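Local coordinates for protein tyrocidine synthase 2 (Brevibacillus parabrevis, PDB 6TA8) that belongs to the modular nonribosomal peptide synthetases, represented here by a two-lobed condensation-type domain, at residues V193-T198 and V316-G321. Sequence-based numbering, arbitrary orientation.
Sequences VLPKKT and VTRTIG
Thr198 meets four consecutive residues of the loop 316-321, Val316 to Thr319, with Val316 only grazed, and its side chain, followed outward from CB, provides most of what 193-198 contributes to the contact. Thr198 CB itself lies 3.6 Å from Thr319 OG1. On the hydroxyl branch, Thr198 OG1 donates to Thr319 OG1 at 2.8 Å; Thr319 OG1 is also hydrogen-bonded to the carbonyl oxygen of Asp199, which binds this side chain to two successive residues of the other loop. A weak bond from Arg318 N reaches Thr198 OG1 at 3.2 Å, its N-H...O angle of 122° being far from straight. A chi1 of 44° places this hydroxyl between the backbone N and carbonyl carbon of Thr198, from where it serves both partners. On the methyl branch, Thr198 CG2 is 3.2 Å from Thr317 OG1, the two side chains crossing at about a right angle; that hydroxyl has its polar partner in Asn315. Thr198 CG2 also packs 3.8 Å from Arg318 CG, a van der Waals contact. Beyond CG the arginine bends at chi2 and chi3, and Arg318 NH2 comes to rest 3.9 Å from Pro195 CG, which lies obliquely to the guanidinium plane. A salt bridge from NH2 to Asp178 ties the guanidinium to helix 169-187. Geometrically this is loop-to-loop packing: the connection between helices 169-187 and 201-212 meets that between strands 297-304 and 325-332, strands of the six-stranded sheet. The contact thus forms part of the seam between the two lobes of a condensation-domain fold.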
loop_
_atom_site.group_PDB
_atom_site.type_symbol
_atom_site.label_atom_id
_atom_site.label_comp_id
_atom_site.label_asym_id
_atom_site.label_seq_id
_atom_site.Cartn_x
_atom_site.Cartn_y
_atom_site.Cartn_z
ATOM N N VAL A 193 9.519 22.870 13.469
ATOM C CA VAL A 193 10.520 21.928 13.959
ATOM C C VAL A 193 9.872 20.551 13.989
ATOM O O VAL A 193 8.958 20.302 14.786
ATOM C CB VAL A 193 11.052 22.317 15.345
ATOM C CG1 VAL A 193 12.029 21.266 15.855
ATOM C CG2 VAL A 193 11.713 23.688 15.294
ATOM N N LEU A 194 10.338 19.661 13.127
ATOM C CA LEU A 194 9.851 18.296 13.039
ATOM C C LEU A 194 10.783 17.352 13.784
ATOM O O LEU A 194 11.946 17.683 14.034
ATOM C CB LEU A 194 9.731 17.875 11.568
ATOM C CG LEU A 194 8.723 18.680 10.742
ATOM C CD1 LEU A 194 8.670 18.186 9.303
ATOM C CD2 LEU A 194 7.341 18.629 11.380
ATOM N N PRO A 195 10.301 16.170 14.175
ATOM C CA PRO A 195 11.154 15.231 14.914
ATOM C C PRO A 195 12.414 14.862 14.142
ATOM O O PRO A 195 12.531 15.083 12.935
ATOM C CB PRO A 195 10.249 14.009 15.112
ATOM C CG PRO A 195 8.872 14.571 15.097
ATOM C CD PRO A 195 8.905 15.701 14.107
ATOM N N LYS A 196 13.368 14.285 14.872
ATOM C CA LYS A 196 14.658 13.937 14.294
ATOM C C LYS A 196 14.491 12.945 13.149
ATOM O O LYS A 196 13.599 12.092 13.158
ATOM C CB LYS A 196 15.577 13.349 15.365
ATOM C CG LYS A 196 15.991 14.337 16.444
ATOM C CD LYS A 196 16.988 15.356 15.912
ATOM C CE LYS A 196 17.433 16.315 17.004
ATOM N NZ LYS A 196 16.300 17.132 17.518
ATOM N N LYS A 197 15.363 13.066 12.152
ATOM C CA LYS A 197 15.318 12.171 11.006
ATOM C C LYS A 197 15.801 10.780 11.394
ATOM O O LYS A 197 16.786 10.622 12.120
ATOM C CB LYS A 197 16.183 12.707 9.866
ATOM C CG LYS A 197 15.746 14.044 9.295
ATOM C CD LYS A 197 16.513 14.343 8.016
ATOM C CE LYS A 197 16.248 15.751 7.516
ATOM N NZ LYS A 197 16.867 15.972 6.180
ATOM N N THR A 198 15.100 9.766 10.901
ATOM C CA THR A 198 15.563 8.392 11.011
ATOM C C THR A 198 16.485 8.099 9.826
ATOM O O THR A 198 16.994 9.021 9.181
ATOM C CB THR A 198 14.367 7.440 11.096
ATOM O OG1 THR A 198 13.382 7.817 10.125
ATOM C CG2 THR A 198 13.749 7.488 12.486
ATOM N N VAL A 316 13.916 2.860 10.451
ATOM C CA VAL A 316 13.108 3.567 9.461
ATOM C C VAL A 316 11.717 3.831 10.026
ATOM O O VAL A 316 10.713 3.699 9.317
ATOM C CB VAL A 316 13.026 2.778 8.141
ATOM C CG1 VAL A 316 14.318 2.928 7.351
ATOM C CG2 VAL A 316 12.729 1.312 8.414
ATOM N N THR A 317 11.649 4.215 11.303
ATOM C CA THR A 317 10.355 4.492 11.919
ATOM C C THR A 317 9.740 5.772 11.366
ATOM O O THR A 317 8.535 5.818 11.090
ATOM C CB THR A 317 10.500 4.581 13.439
ATOM O OG1 THR A 317 11.645 5.376 13.770
ATOM C CG2 THR A 317 10.662 3.191 14.040
ATOM N N ARG A 318 10.546 6.821 11.199
ATOM C CA ARG A 318 10.083 8.095 10.664
ATOM C C ARG A 318 10.492 8.297 9.208
ATOM O O ARG A 318 10.469 9.430 8.716
ATOM C CB ARG A 318 10.607 9.249 11.519
ATOM C CG ARG A 318 10.323 9.108 13.004
ATOM C CD ARG A 318 8.841 9.249 13.296
ATOM N NE ARG A 318 8.358 10.596 13.008
ATOM C CZ ARG A 318 7.094 10.981 13.146
ATOM N NH1 ARG A 318 6.179 10.119 13.569
ATOM N NH2 ARG A 318 6.744 12.228 12.859
ATOM N N THR A 319 10.871 7.227 8.515
ATOM C CA THR A 319 11.344 7.318 7.141
ATOM C C THR A 319 10.179 7.143 6.175
ATOM O O THR A 319 9.381 6.210 6.315
ATOM C CB THR A 319 12.419 6.265 6.868
ATOM O OG1 THR A 319 13.564 6.523 7.689
ATOM C CG2 THR A 319 12.838 6.294 5.404
ATOM N N ILE A 320 10.085 8.042 5.199
ATOM C CA ILE A 320 9.042 8.002 4.183
ATOM C C ILE A 320 9.623 7.384 2.919
ATOM O O ILE A 320 10.721 7.754 2.484
ATOM C CB ILE A 320 8.480 9.409 3.911
ATOM C CG1 ILE A 320 7.608 9.858 5.086
ATOM C CG2 ILE A 320 7.692 9.443 2.608
ATOM C CD1 ILE A 320 6.924 11.182 4.867
ATOM N N GLY A 321 8.899 6.434 2.342
ATOM C CA GLY A 321 9.369 5.752 1.151
ATOM C C GLY A 321 8.417 4.639 0.788
ATOM O O GLY A 321 7.401 4.417 1.453
#